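Local coordinates for Alr1010 protein (Nostoc, PDB 3URG), which probably binds calcium ions, as a small cyanobacterial calcium-binding protein, at residues G66-K71 with S118-I123; K81-L86 with V100-I105; T59-F64 with D124-T129; M21-R26 with W139-Y144. One frame throughout, in Å; residues are numbered along the deposited sequence.

Contact 1. Residues G66-K71 with S118-I123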
loop_
_atom_site.group_PDB
_atom_site.type_symbol
_atom_site.label_atom_id
_atom_site.label_comp_id
_atom_site.label_asym_id
_atom_site.label_seq_id
_atom_site.Cartn_x
_atom_site.Cartn_y
_atom_site.Cartn_z
ATOM N N GLY A 66 1.872 -8.434 -9.172
ATOM C CA GLY A 66 1.354 -7.125 -9.502
ATOM C C GLY A 66 2.128 -6.449 -10.612
ATOM O O GLY A 66 3.242 -6.864 -10.949
ATOM N N LYS A 67 1.516 -5.423 -11.199
ATOM C CA LYS A 67 2.196 -4.551 -12.148
ATOM C C LYS A 67 2.680 -3.352 -11.358
ATOM O O LYS A 67 1.876 -2.641 -10.749
ATOM C CB LYS A 67 1.228 -4.067 -13.230
ATOM C CG LYS A 67 0.614 -5.144 -14.106
ATOM C CD LYS A 67 -0.158 -4.496 -15.248
ATOM C CE LYS A 67 -1.510 -5.158 -15.476
ATOM N NZ LYS A 67 -1.390 -6.523 -16.062
ATOM N N TRP A 68 3.992 -3.135 -11.364
ATOM C CA TRP A 68 4.588 -2.002 -10.676
ATOM C C TRP A 68 4.957 -0.898 -11.660
ATOM O O TRP A 68 5.704 -1.123 -12.612
ATOM C CB TRP A 68 5.831 -2.453 -9.911
ATOM C CG TRP A 68 6.613 -1.356 -9.238
ATOM C CD1 TRP A 68 6.124 -0.190 -8.696
ATOM C CD2 TRP A 68 8.024 -1.348 -8.995
ATOM N NE1 TRP A 68 7.155 0.544 -8.154
ATOM C CE2 TRP A 68 8.329 -0.149 -8.317
ATOM C CE3 TRP A 68 9.066 -2.243 -9.287
ATOM C CZ2 TRP A 68 9.620 0.180 -7.924
ATOM C CZ3 TRP A 68 10.347 -1.912 -8.898
ATOM C CH2 TRP A 68 10.616 -0.710 -8.234
ATOM N N LYS A 69 4.423 0.299 -11.437
ATOM C CA LYS A 69 4.827 1.437 -12.248
ATOM C C LYS A 69 6.068 2.054 -11.642
ATOM O O LYS A 69 5.992 2.835 -10.689
ATOM C CB LYS A 69 3.687 2.442 -12.407
ATOM C CG LYS A 69 2.881 2.154 -13.650
ATOM C CD LYS A 69 1.564 2.888 -13.676
ATOM C CE LYS A 69 0.823 2.621 -14.982
ATOM N NZ LYS A 69 -0.500 3.304 -15.006
ATOM N N LYS A 70 7.214 1.649 -12.183
ATOM C CA LYS A 70 8.511 2.097 -11.706
ATOM C C LYS A 70 8.923 3.336 -12.498
ATOM O O LYS A 70 9.287 3.248 -13.678
ATOM C CB LYS A 70 9.541 0.973 -11.844
ATOM C CG LYS A 70 10.947 1.339 -11.387
ATOM C CD LYS A 70 11.868 0.121 -11.429
ATOM C CE LYS A 70 13.258 0.480 -11.926
ATOM N NZ LYS A 70 14.014 1.352 -10.988
ATOM N N LYS A 71 8.845 4.492 -11.844
ATOM C CA LYS A 71 9.013 5.782 -12.516
ATOM C C LYS A 71 10.457 6.295 -12.476
ATOM O O LYS A 71 11.152 6.145 -11.470
ATOM C CB LYS A 71 8.090 6.820 -11.871
ATOM C CG LYS A 71 6.615 6.447 -11.864
ATOM C CD LYS A 71 5.814 7.475 -11.056
ATOM C CE LYS A 71 4.344 7.091 -11.001
ATOM N NZ LYS A 71 3.552 8.028 -10.160
ATOM N N SER A 118 1.088 2.191 -3.470
ATOM C CA SER A 118 0.202 2.992 -4.312
ATOM C C SER A 118 0.574 2.916 -5.795
ATOM O O SER A 118 -0.187 3.378 -6.652
ATOM C CB SER A 118 0.214 4.459 -3.856
ATOM O OG SER A 118 1.499 5.028 -4.043
ATOM N N ASP A 119 1.744 2.348 -6.086
ATOM C CA ASP A 119 2.200 2.146 -7.473
ATOM C C ASP A 119 2.038 0.706 -7.970
ATOM O O ASP A 119 2.529 0.347 -9.055
ATOM C CB ASP A 119 3.664 2.553 -7.619
ATOM C CG ASP A 119 3.860 4.062 -7.610
ATOM O OD1 ASP A 119 2.933 4.779 -8.031
ATOM O OD2 ASP A 119 4.957 4.519 -7.210
ATOM N N ILE A 120 1.334 -0.106 -7.189
ATOM C CA ILE A 120 1.146 -1.515 -7.507
ATOM C C ILE A 120 -0.295 -1.806 -7.922
ATOM O O ILE A 120 -1.241 -1.473 -7.207
ATOM C CB ILE A 120 1.459 -2.418 -6.301
ATOM C CG1 ILE A 120 2.920 -2.301 -5.883
ATOM C CG2 ILE A 120 1.072 -3.885 -6.613
ATOM C CD1 ILE A 120 3.890 -2.759 -6.938
ATOM N N GLU A 121 -0.455 -2.455 -9.065
ATOM C CA GLU A 121 -1.764 -2.918 -9.494
ATOM C C GLU A 121 -1.747 -4.441 -9.362
ATOM O O GLU A 121 -1.074 -5.120 -10.130
ATOM C CB GLU A 121 -2.013 -2.493 -10.944
ATOM C CG GLU A 121 -3.452 -2.633 -11.407
ATOM C CD GLU A 121 -3.631 -2.299 -12.886
ATOM O OE1 GLU A 121 -2.935 -2.908 -13.734
ATOM O OE2 GLU A 121 -4.475 -1.431 -13.199
ATOM N N ALA A 122 -2.459 -4.967 -8.372
ATOM C CA ALA A 122 -2.458 -6.398 -8.085
ATOM C C ALA A 122 -3.130 -7.207 -9.191
ATOM O O ALA A 122 -4.097 -6.759 -9.802
ATOM C CB ALA A 122 -3.128 -6.664 -6.762
ATOM N N ILE A 123 -2.625 -8.410 -9.432
ATOM C CA ILE A 123 -3.171 -9.271 -10.486
ATOM C C ILE A 123 -3.883 -10.495 -9.918
ATOM O O ILE A 123 -3.278 -11.307 -9.221
ATOM C CB ILE A 123 -2.066 -9.716 -11.464
ATOM C CG1 ILE A 123 -1.361 -8.490 -12.043
ATOM C CG2 ILE A 123 -2.654 -10.565 -12.596
ATOM C CD1 ILE A 123 -0.132 -8.836 -12.829
HETATM O O HOH W 1 7.058 2.819 -6.318
HETATM O O HOH W 2 7.797 4.625 -9.120
HETATM O O HOH W 3 5.027 7.312 -7.429
#
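Three water molecules gather on one carboxylate oxygen, Asp119 OD2, and tie it to the strand 66-71. Water 1 donates to OD2 and takes the indole N-H, at 2.9 Å from Trp68 NE1, lying in the plane of the ring at its edge. Water 3 joins OD2 to the ammonium of Lys71, which also forms a long salt bridge, NZ to Asp119 OD1 3.9 Å. Water 2 links Lys69 O with Lys71 N and reaches OD2 only weakly. The backbones run antiparallel here: strand 120-122 is an outermost strand of a five-stranded sheet and pairs with 64-72. Lys67 N gives a nearly straight bond to Glu121 O (2.8 Å, 164° at the hydrogen), and Glu121 N answers to Lys67 O. Lys69 N then binds Asp119 O in the carbonyl plane, so the pairing runs past the strand into the 3-10 turn. Trp68 and Ile120 share the face that carries Ala122; chi1 of 175° swings the indole so that Trp68 CG lies 3.8 Å from Ile120 CD1, which meets the ring obliquely and Trp68 CB at 3.6 Å. On the other face Lys67 and Glu121 lie side by side, CE 3.2 Å from OE1, while the ammonium itself stays short of a salt bridge. Ile123 CG1 packs against Gly66 CA at 4.0 Å.

Contact 2. Residues K81-L86 with V100-I105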
loop_
_atom_site.group_PDB
_atom_site.type_symbol
_atom_site.label_atom_id
_atom_site.label_comp_id
_atom_site.label_asym_id
_atom_site.label_seq_id
_atom_site.Cartn_x
_atom_site.Cartn_y
_atom_site.Cartn_z
ATOM N N LYS A 81 6.762 -2.874 -14.528
ATOM C CA LYS A 81 7.385 -4.167 -14.262
ATOM C C LYS A 81 6.370 -5.163 -13.694
ATOM O O LYS A 81 5.488 -4.787 -12.922
ATOM C CB LYS A 81 8.536 -4.017 -13.258
ATOM C CG LYS A 81 9.922 -3.751 -13.844
ATOM C CD LYS A 81 10.993 -3.894 -12.763
ATOM C CE LYS A 81 12.292 -4.495 -13.317
ATOM N NZ LYS A 81 12.064 -5.809 -14.014
ATOM N N THR A 82 6.516 -6.432 -14.059
ATOM C CA THR A 82 5.668 -7.487 -13.502
ATOM C C THR A 82 6.443 -8.240 -12.442
ATOM O O THR A 82 7.456 -8.877 -12.728
ATOM C CB THR A 82 5.149 -8.455 -14.587
ATOM O OG1 THR A 82 4.191 -7.773 -15.403
ATOM C CG2 THR A 82 4.473 -9.662 -13.936
ATOM N N VAL A 83 5.973 -8.170 -11.203
ATOM C CA VAL A 83 6.801 -8.607 -10.090
ATOM C C VAL A 83 6.016 -9.451 -9.121
ATOM O O VAL A 83 4.791 -9.459 -9.158
ATOM C CB VAL A 83 7.379 -7.403 -9.323
ATOM C CG1 VAL A 83 8.188 -6.515 -10.266
ATOM C CG2 VAL A 83 6.259 -6.585 -8.662
ATOM N N GLU A 84 6.727 -10.162 -8.255
ATOM C CA GLU A 84 6.089 -10.767 -7.096
ATOM C C GLU A 84 6.202 -9.788 -5.946
ATOM O O GLU A 84 7.284 -9.278 -5.658
ATOM C CB GLU A 84 6.773 -12.073 -6.700
ATOM C CG GLU A 84 6.411 -13.265 -7.560
ATOM C CD GLU A 84 7.033 -14.555 -7.043
ATOM O OE1 GLU A 84 6.985 -14.801 -5.819
ATOM O OE2 GLU A 84 7.570 -15.320 -7.863
ATOM N N VAL A 85 5.080 -9.507 -5.298
ATOM C CA VAL A 85 5.099 -8.679 -4.112
ATOM C C VAL A 85 5.321 -9.604 -2.915
ATOM O O VAL A 85 4.477 -10.451 -2.612
ATOM C CB VAL A 85 3.787 -7.921 -3.960
ATOM C CG1 VAL A 85 3.875 -6.958 -2.796
ATOM C CG2 VAL A 85 3.450 -7.194 -5.260
ATOM N N LEU A 86 6.465 -9.436 -2.255
ATOM C CA LEU A 86 6.953 -10.395 -1.259
ATOM C C LEU A 86 6.490 -10.115 0.169
ATOM O O LEU A 86 6.394 -11.026 0.990
ATOM C CB LEU A 86 8.482 -10.428 -1.284
ATOM C CG LEU A 86 9.193 -11.319 -2.316
ATOM C CD1 LEU A 86 8.289 -11.750 -3.469
ATOM C CD2 LEU A 86 10.446 -10.635 -2.819
ATOM N N VAL A 100 6.255 -1.767 -0.074
ATOM C CA VAL A 100 6.343 -3.206 -0.081
ATOM C C VAL A 100 7.613 -3.609 -0.802
ATOM O O VAL A 100 8.169 -2.852 -1.601
ATOM C CB VAL A 100 5.147 -3.848 -0.785
ATOM C CG1 VAL A 100 3.851 -3.656 0.051
ATOM C CG2 VAL A 100 4.993 -3.278 -2.191
ATOM N N GLU A 101 8.080 -4.809 -0.515
ATOM C CA GLU A 101 9.197 -5.348 -1.253
ATOM C C GLU A 101 8.704 -6.200 -2.407
ATOM O O GLU A 101 7.811 -7.025 -2.225
ATOM C CB GLU A 101 10.051 -6.208 -0.353
ATOM C CG GLU A 101 10.737 -7.285 -1.132
ATOM C CD GLU A 101 11.679 -8.047 -0.275
ATOM O OE1 GLU A 101 12.381 -8.944 -0.792
ATOM O OE2 GLU A 101 11.708 -7.735 0.930
ATOM N N VAL A 102 9.308 -6.014 -3.583
ATOM C CA VAL A 102 8.908 -6.728 -4.800
ATOM C C VAL A 102 10.126 -7.331 -5.486
ATOM O O VAL A 102 11.232 -6.806 -5.358
ATOM C CB VAL A 102 8.167 -5.802 -5.798
ATOM C CG1 VAL A 102 7.043 -5.023 -5.064
ATOM C CG2 VAL A 102 9.123 -4.823 -6.466
ATOM N N ALA A 103 9.933 -8.438 -6.201
ATOM C CA ALA A 103 11.053 -9.099 -6.872
ATOM C C ALA A 103 10.711 -9.395 -8.315
ATOM O O ALA A 103 9.607 -9.841 -8.614
ATOM C CB ALA A 103 11.433 -10.392 -6.148
ATOM N N ASP A 104 11.642 -9.146 -9.229
ATOM C CA ASP A 104 11.468 -9.737 -10.550
ATOM C C ASP A 104 12.345 -10.975 -10.630
ATOM O O ASP A 104 13.543 -10.938 -10.354
ATOM C CB ASP A 104 11.648 -8.753 -11.722
ATOM C CG ASP A 104 13.025 -8.153 -11.791
ATOM O OD1 ASP A 104 13.597 -7.845 -10.729
ATOM O OD2 ASP A 104 13.528 -7.968 -12.920
ATOM N N ILE A 105 11.707 -12.084 -10.956
ATOM C CA ILE A 105 12.330 -13.389 -10.865
ATOM C C ILE A 105 12.864 -13.840 -12.224
ATOM O O ILE A 105 13.340 -14.964 -12.381
ATOM C CB ILE A 105 11.312 -14.390 -10.330
ATOM C CG1 ILE A 105 10.107 -14.442 -11.268
ATOM C CG2 ILE A 105 10.862 -13.974 -8.942
ATOM C CD1 ILE A 105 9.092 -15.468 -10.884
#
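Val83 CG2 presses on Val102 CB at 3.5 Å, at the buried heart of an antiparallel pairing within the calcium-binding family region. Val85 lies further along the same face: its CG1, anti to the backbone N (chi1 -174°), meets Val100 CG2 at 3.9 Å, while its CG2 leans toward Val102 CG1. Strands 77-86 and 99-104 are neighbours in the sheet, yet their short segments are strongly twisted, at 131° rather than close to antiparallel. Glu84 and Ala103 nevertheless form a hydrogen-bonded pair, Ala103 N to Glu84 O at 2.8 Å and Glu84 N to Ala103 O, each donor in the plane of the carbonyl it binds. Leu86 N extends the pairing to Glu101 O. On the Ala103 face the packing is close too: Leu86 CD2 sits 3.5 Å from Ala103 CB, tighter than usual for two carbons, and also touches Glu101 OE1. The periphery is looser and more polar. Glu84 reaches across the exposed Ile105 at about a right angle, its OE2 3.4 Å from Ile105 CD1. At the far end Lys81, bent near its tip, brings NZ to Asp104 OD2 at 2.8 Å, a salt bridge that includes a weak hydrogen bond. Lys81 also has a long, weak ion pair with Glu79, so two acidic side chains probably share its charge and help keep it protonated.

Contact 3. Residues T59-F64 with D124-T129. With NA (sodium ion), chain C.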
loop_
_atom_site.group_PDB
_atom_site.type_symbol
_atom_site.label_atom_id
_atom_site.label_comp_id
_atom_site.label_asym_id
_atom_site.label_seq_id
_atom_site.Cartn_x
_atom_site.Cartn_y
_atom_site.Cartn_z
ATOM N N THR A 59 -3.174 -8.238 6.426
ATOM C CA THR A 59 -4.326 -8.441 5.555
ATOM C C THR A 59 -3.955 -8.795 4.104
ATOM O O THR A 59 -4.661 -9.553 3.449
ATOM C CB THR A 59 -5.228 -7.204 5.583
ATOM O OG1 THR A 59 -5.426 -6.801 6.951
ATOM C CG2 THR A 59 -6.592 -7.482 4.919
ATOM N N LEU A 60 -2.858 -8.237 3.601
ATOM C CA LEU A 60 -2.380 -8.590 2.264
ATOM C C LEU A 60 -1.898 -10.034 2.311
ATOM O O LEU A 60 -1.208 -10.407 3.225
ATOM C CB LEU A 60 -1.230 -7.671 1.851
ATOM C CG LEU A 60 -1.548 -6.179 1.764
ATOM C CD1 LEU A 60 -0.283 -5.360 1.452
ATOM C CD2 LEU A 60 -2.634 -5.925 0.720
ATOM N N GLU A 61 -2.261 -10.860 1.340
ATOM C CA GLU A 61 -1.771 -12.240 1.350
ATOM C C GLU A 61 -0.527 -12.423 0.484
ATOM O O GLU A 61 -0.637 -12.571 -0.721
ATOM C CB GLU A 61 -2.874 -13.204 0.912
ATOM C CG GLU A 61 -3.921 -13.444 1.994
ATOM C CD GLU A 61 -3.322 -14.054 3.257
ATOM O OE1 GLU A 61 -2.444 -14.942 3.140
ATOM O OE2 GLU A 61 -3.730 -13.643 4.367
ATOM N N PHE A 62 0.652 -12.410 1.100
ATOM C CA PHE A 62 1.906 -12.539 0.353
ATOM C C PHE A 62 2.270 -14.012 0.092
ATOM O O PHE A 62 2.002 -14.872 0.924
ATOM C CB PHE A 62 3.059 -11.882 1.110
ATOM C CG PHE A 62 2.821 -10.446 1.469
ATOM C CD1 PHE A 62 2.795 -9.467 0.491
ATOM C CD2 PHE A 62 2.669 -10.071 2.792
ATOM C CE1 PHE A 62 2.596 -8.135 0.828
ATOM C CE2 PHE A 62 2.468 -8.740 3.135
ATOM C CZ PHE A 62 2.428 -7.776 2.151
ATOM N N PRO A 63 2.903 -14.299 -1.055
ATOM C CA PRO A 63 3.258 -13.325 -2.083
ATOM C C PRO A 63 2.141 -13.238 -3.094
ATOM O O PRO A 63 1.340 -14.144 -3.187
ATOM C CB PRO A 63 4.486 -13.960 -2.757
ATOM C CG PRO A 63 4.487 -15.433 -2.310
ATOM C CD PRO A 63 3.302 -15.664 -1.439
ATOM N N PHE A 64 2.074 -12.146 -3.836
ATOM C CA PHE A 64 1.108 -12.058 -4.918
ATOM C C PHE A 64 1.756 -11.322 -6.079
ATOM O O PHE A 64 2.806 -10.697 -5.922
ATOM C CB PHE A 64 -0.217 -11.398 -4.466
ATOM C CG PHE A 64 -0.074 -9.964 -3.997
ATOM C CD1 PHE A 64 -0.163 -8.911 -4.896
ATOM C CD2 PHE A 64 0.110 -9.677 -2.651
ATOM C CE1 PHE A 64 -0.044 -7.593 -4.463
ATOM C CE2 PHE A 64 0.223 -8.372 -2.211
ATOM C CZ PHE A 64 0.148 -7.327 -3.118
ATOM N N ASP A 124 -5.183 -10.589 -10.192
ATOM C CA ASP A 124 -6.012 -11.712 -9.753
ATOM C C ASP A 124 -5.815 -12.151 -8.310
ATOM O O ASP A 124 -5.724 -13.347 -8.038
ATOM C CB ASP A 124 -5.791 -12.921 -10.660
ATOM C CG ASP A 124 -6.621 -12.860 -11.910
ATOM O OD1 ASP A 124 -6.487 -11.869 -12.656
ATOM O OD2 ASP A 124 -7.412 -13.803 -12.142
ATOM N N VAL A 125 -5.768 -11.204 -7.383
ATOM C CA VAL A 125 -5.602 -11.563 -5.973
ATOM C C VAL A 125 -6.922 -11.893 -5.269
ATOM O O VAL A 125 -8.005 -11.601 -5.782
ATOM C CB VAL A 125 -4.889 -10.457 -5.189
ATOM C CG1 VAL A 125 -3.454 -10.323 -5.667
ATOM C CG2 VAL A 125 -5.635 -9.143 -5.332
ATOM N N ASP A 126 -6.825 -12.502 -4.087
ATOM C CA ASP A 126 -8.021 -12.855 -3.323
ATOM C C ASP A 126 -8.702 -11.598 -2.798
ATOM O O ASP A 126 -8.096 -10.525 -2.751
ATOM C CB ASP A 126 -7.690 -13.800 -2.166
ATOM C CG ASP A 126 -6.820 -13.149 -1.108
ATOM O OD1 ASP A 126 -6.709 -13.711 0.004
ATOM O OD2 ASP A 126 -6.248 -12.079 -1.383
ATOM N N ASP A 127 -9.957 -11.748 -2.394
ATOM C CA ASP A 127 -10.784 -10.614 -2.014
ATOM C C ASP A 127 -10.195 -9.746 -0.910
ATOM O O ASP A 127 -10.274 -8.525 -0.982
ATOM C CB ASP A 127 -12.171 -11.096 -1.598
ATOM C CG ASP A 127 -12.974 -11.606 -2.769
ATOM O OD1 ASP A 127 -12.575 -11.315 -3.919
ATOM O OD2 ASP A 127 -13.999 -12.285 -2.534
ATOM N N ASP A 128 -9.620 -10.369 0.113
ATOM C CA ASP A 128 -9.117 -9.601 1.254
ATOM C C ASP A 128 -7.903 -8.754 0.882
ATOM O O ASP A 128 -7.717 -7.654 1.403
ATOM C CB ASP A 128 -8.798 -10.530 2.423
ATOM C CG ASP A 128 -10.048 -11.192 2.996
ATOM O OD1 ASP A 128 -11.149 -10.609 2.839
ATOM O OD2 ASP A 128 -9.932 -12.289 3.588
ATOM N N THR A 129 -7.072 -9.266 -0.020
ATOM C CA THR A 129 -5.875 -8.526 -0.429
ATOM C C THR A 129 -6.322 -7.313 -1.226
ATOM O O THR A 129 -5.879 -6.180 -0.982
ATOM C CB THR A 129 -4.936 -9.410 -1.305
ATOM O OG1 THR A 129 -4.403 -10.471 -0.510
ATOM C CG2 THR A 129 -3.783 -8.603 -1.874
HETATM NA NA NA C . 0.336 -11.026 5.191
HETATM O O HOH W 4 1.118 -13.358 3.954
HETATM O O HOH W 5 -1.322 -12.512 6.806
HETATM O O HOH W 6 2.860 -11.104 6.515
#
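Glu61 N donates to Thr129 OG1 at 2.9 Å, 158° at the hydrogen, the one direct hydrogen bond between the loop 59-64 and the start of the helix. Around it the threonine is wedged among loop side chains. With Thr129 CG2 anti to its own backbone N and OG1 beside it (chi1 -67°), the hydroxyl faces Glu61 while the methyl lies over one face of the Phe64 ring, 4.2 Å from the centroid and offset toward the rim, a CH-pi contact. The same methyl meets Leu60 CD2 at 3.9 Å. Val125 CG1 approaches Phe64 obliquely and touches its CB at 3.6 Å. What sets the hydroxyl is Asp126, the N-cap of helix 127-141: Thr129 OG1 gives its proton to the syn lone pair of Asp126 OD2 at 2.6 Å, and Thr129 N, the capping bond, reaches the same oxygen from above the carboxylate plane. A chain of hydrogen bonds thus runs from Glu61 N through Thr129 OG1 to Asp126 OD2, and it joins the helix cap to the loop. Asp126 OD1 rests 3.4 Å from Glu61 CG; the carboxylates of Glu61, Asp126 and Asp128, not in contact, probably give this corner a negative electrostatic potential. The carbonyl oxygen of Leu60, the first residue after helix 45-59, binds a sodium ion at 2.6 Å. Asp57 O and three waters complete the ligands found, and one of these, water 4, also accepts from Phe62 N at 3.0 Å. Beyond them Phe62 and Leu60 both touch Met88, and Phe62 also packs on Val85 of strand 77-86.

Contact 4. Residues M21-R26 with W139-Y144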
loop_
_atom_site.group_PDB
_atom_site.type_symbol
_atom_site.label_atom_id
_atom_site.label_comp_id
_atom_site.label_asym_id
_atom_site.label_seq_id
_atom_site.Cartn_x
_atom_site.Cartn_y
_atom_site.Cartn_z
ATOM N N MET A 21 -6.820 18.117 -0.144
ATOM C CA MET A 21 -8.251 17.861 -0.270
ATOM C C MET A 21 -8.536 16.440 -0.699
ATOM O O MET A 21 -7.613 15.647 -0.907
ATOM C CB MET A 21 -8.851 18.798 -1.310
ATOM C CG MET A 21 -8.388 18.475 -2.716
ATOM S SD MET A 21 -8.741 19.800 -3.880
ATOM C CE MET A 21 -10.513 19.606 -4.087
ATOM N N ALA A 22 -9.825 16.139 -0.864
ATOM C CA ALA A 22 -10.276 14.802 -1.246
ATOM C C ALA A 22 -10.691 14.730 -2.716
ATOM O O ALA A 22 -11.357 15.631 -3.225
ATOM C CB ALA A 22 -11.434 14.359 -0.348
ATOM N N SER A 23 -10.323 13.641 -3.389
ATOM C CA SER A 23 -10.687 13.458 -4.794
ATOM C C SER A 23 -11.821 12.452 -4.958
ATOM O O SER A 23 -12.347 12.273 -6.055
ATOM C CB SER A 23 -9.470 13.031 -5.628
ATOM O OG SER A 23 -9.151 11.661 -5.428
ATOM N N VAL A 24 -12.191 11.793 -3.863
ATOM C CA VAL A 24 -13.338 10.890 -3.865
ATOM C C VAL A 24 -14.253 11.185 -2.683
ATOM O O VAL A 24 -13.823 11.745 -1.670
ATOM C CB VAL A 24 -12.907 9.410 -3.836
ATOM C CG1 VAL A 24 -11.909 9.126 -4.950
ATOM C CG2 VAL A 24 -12.311 9.052 -2.481
ATOM N N GLU A 25 -15.523 10.822 -2.817
ATOM C CA GLU A 25 -16.477 11.031 -1.739
ATOM C C GLU A 25 -16.235 10.012 -0.637
ATOM O O GLU A 25 -15.625 8.966 -0.866
ATOM C CB GLU A 25 -17.911 10.906 -2.259
ATOM C CG GLU A 25 -18.316 11.993 -3.249
ATOM C CD GLU A 25 -18.491 13.355 -2.594
ATOM O OE1 GLU A 25 -19.515 14.016 -2.870
ATOM O OE2 GLU A 25 -17.613 13.763 -1.803
ATOM N N ARG A 26 -16.711 10.320 0.563
ATOM C CA ARG A 26 -16.622 9.374 1.663
ATOM C C ARG A 26 -17.220 8.031 1.263
ATOM O O ARG A 26 -18.260 7.974 0.592
ATOM C CB ARG A 26 -17.341 9.921 2.898
ATOM C CG ARG A 26 -16.495 10.882 3.717
ATOM C CD ARG A 26 -17.269 11.418 4.915
ATOM N NE ARG A 26 -17.537 10.378 5.911
ATOM C CZ ARG A 26 -16.786 10.167 6.988
ATOM N NH1 ARG A 26 -15.710 10.918 7.196
ATOM N NH2 ARG A 26 -17.096 9.206 7.853
ATOM N N TRP A 139 -7.705 5.870 1.377
ATOM C CA TRP A 139 -7.110 6.765 2.366
ATOM C C TRP A 139 -6.330 7.903 1.686
ATOM O O TRP A 139 -6.471 9.076 2.051
ATOM C CB TRP A 139 -6.214 5.933 3.300
ATOM C CG TRP A 139 -5.313 6.686 4.250
ATOM C CD1 TRP A 139 -4.064 7.158 3.985
ATOM C CD2 TRP A 139 -5.566 6.973 5.633
ATOM N NE1 TRP A 139 -3.534 7.751 5.110
ATOM C CE2 TRP A 139 -4.435 7.642 6.134
ATOM C CE3 TRP A 139 -6.649 6.742 6.494
ATOM C CZ2 TRP A 139 -4.358 8.092 7.451
ATOM C CZ3 TRP A 139 -6.563 7.182 7.798
ATOM C CH2 TRP A 139 -5.430 7.848 8.263
ATOM N N LEU A 140 -5.530 7.556 0.681
ATOM C CA LEU A 140 -4.712 8.553 -0.021
ATOM C C LEU A 140 -5.591 9.485 -0.851
ATOM O O LEU A 140 -5.426 10.699 -0.823
ATOM C CB LEU A 140 -3.699 7.853 -0.926
ATOM C CG LEU A 140 -2.611 7.097 -0.164
ATOM C CD1 LEU A 140 -1.739 6.284 -1.109
ATOM C CD2 LEU A 140 -1.771 8.076 0.639
ATOM N N ALA A 141 -6.542 8.901 -1.569
ATOM C CA ALA A 141 -7.485 9.664 -2.375
ATOM C C ALA A 141 -8.241 10.692 -1.528
ATOM O O ALA A 141 -8.588 11.776 -2.007
ATOM C CB ALA A 141 -8.463 8.723 -3.052
ATOM N N ARG A 142 -8.509 10.355 -0.271
ATOM C CA ARG A 142 -9.267 11.261 0.581
ATOM C C ARG A 142 -8.372 12.393 1.068
ATOM O O ARG A 142 -8.849 13.387 1.625
ATOM C CB ARG A 142 -9.906 10.514 1.772
ATOM C CG ARG A 142 -11.132 9.680 1.415
ATOM C CD ARG A 142 -12.336 10.564 1.106
ATOM N NE ARG A 142 -12.714 11.346 2.278
ATOM C CZ ARG A 142 -13.582 12.346 2.256
ATOM N NH1 ARG A 142 -14.173 12.687 1.115
ATOM N NH2 ARG A 142 -13.855 13.005 3.377
ATOM N N GLY A 143 -7.073 12.256 0.854
ATOM C CA GLY A 143 -6.147 13.275 1.305
ATOM C C GLY A 143 -5.742 13.096 2.755
ATOM O O GLY A 143 -5.175 14.000 3.361
ATOM N N TYR A 144 -6.027 11.930 3.324
ATOM C CA TYR A 144 -5.642 11.674 4.707
ATOM C C TYR A 144 -4.134 11.474 4.789
ATOM O O TYR A 144 -3.525 10.941 3.872
ATOM C CB TYR A 144 -6.346 10.428 5.266
ATOM C CG TYR A 144 -7.863 10.494 5.243
ATOM C CD1 TYR A 144 -8.528 11.712 5.306
ATOM C CD2 TYR A 144 -8.627 9.334 5.173
ATOM C CE1 TYR A 144 -9.909 11.775 5.285
ATOM C CE2 TYR A 144 -10.012 9.388 5.146
ATOM C CZ TYR A 144 -10.643 10.612 5.204
ATOM O OH TYR A 144 -12.020 10.675 5.184
#
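Ala22 and Arg142 bring their CA atoms to 4.1 Å where the irregular segment 21-26, the first modelled residues, runs past the end of helix 127-141. Ser23 N donates almost straight to Ala141 O, 2.9 Å and 172° at the hydrogen; Ser23 OG adds a weak bond to the same oxygen. Met21 O receives a CA-H from Gly143. Arg142 carries most of the side-chain contact. Bent at chi2 and chi3, it doubles back so that NH1 meets Val24 O at 3.0 Å, in the carbonyl plane and in the guanidinium plane. Ala22 CB lies over one face of that guanidinium and Arg26 CG over the opposite face, 3.4 Å from Arg142 NH2. Arg142 NE donates to Tyr144 OH at 3.1 Å, also in plane, and that hydroxyl is bonded in turn to Glu31 of helix 28-39; the flat group is thereby held at two edges and sandwiched between aliphatic carbons. Val24 CG2 packs on Ala141 CB at 3.9 Å. The Arg26 guanidinium turns instead to Glu28 in a salt bridge. The helix ends in a Schellman motif: Gly143, at positive phi, donates to Leu140 O, and Tyr144 N to Trp139 O.

Overall arrangement
Contacts 1 and 2 lie 9 Å apart, centre to centre, on the antiparallel sheet, where strands 64-72 and 77-86 are neighbours; Trp68 of the first packs on Val102 of the second. Contact 3 sits about 14 Å from both between centres, at the start of strand 64-72, at one end of the sheet, joining the loop before that strand to the start of helix 127-141. Contact 4 uses the other end of that helix, about 23 Å from contact 3 between centres. Along the chain, contact 2 is nested inside contact 1, contact 1 inside contact 3, and contact 3 inside contact 4. Helix 127-141 thus connects the sodium-bearing end of the fold, contact 3, with the chain termini at contact 4.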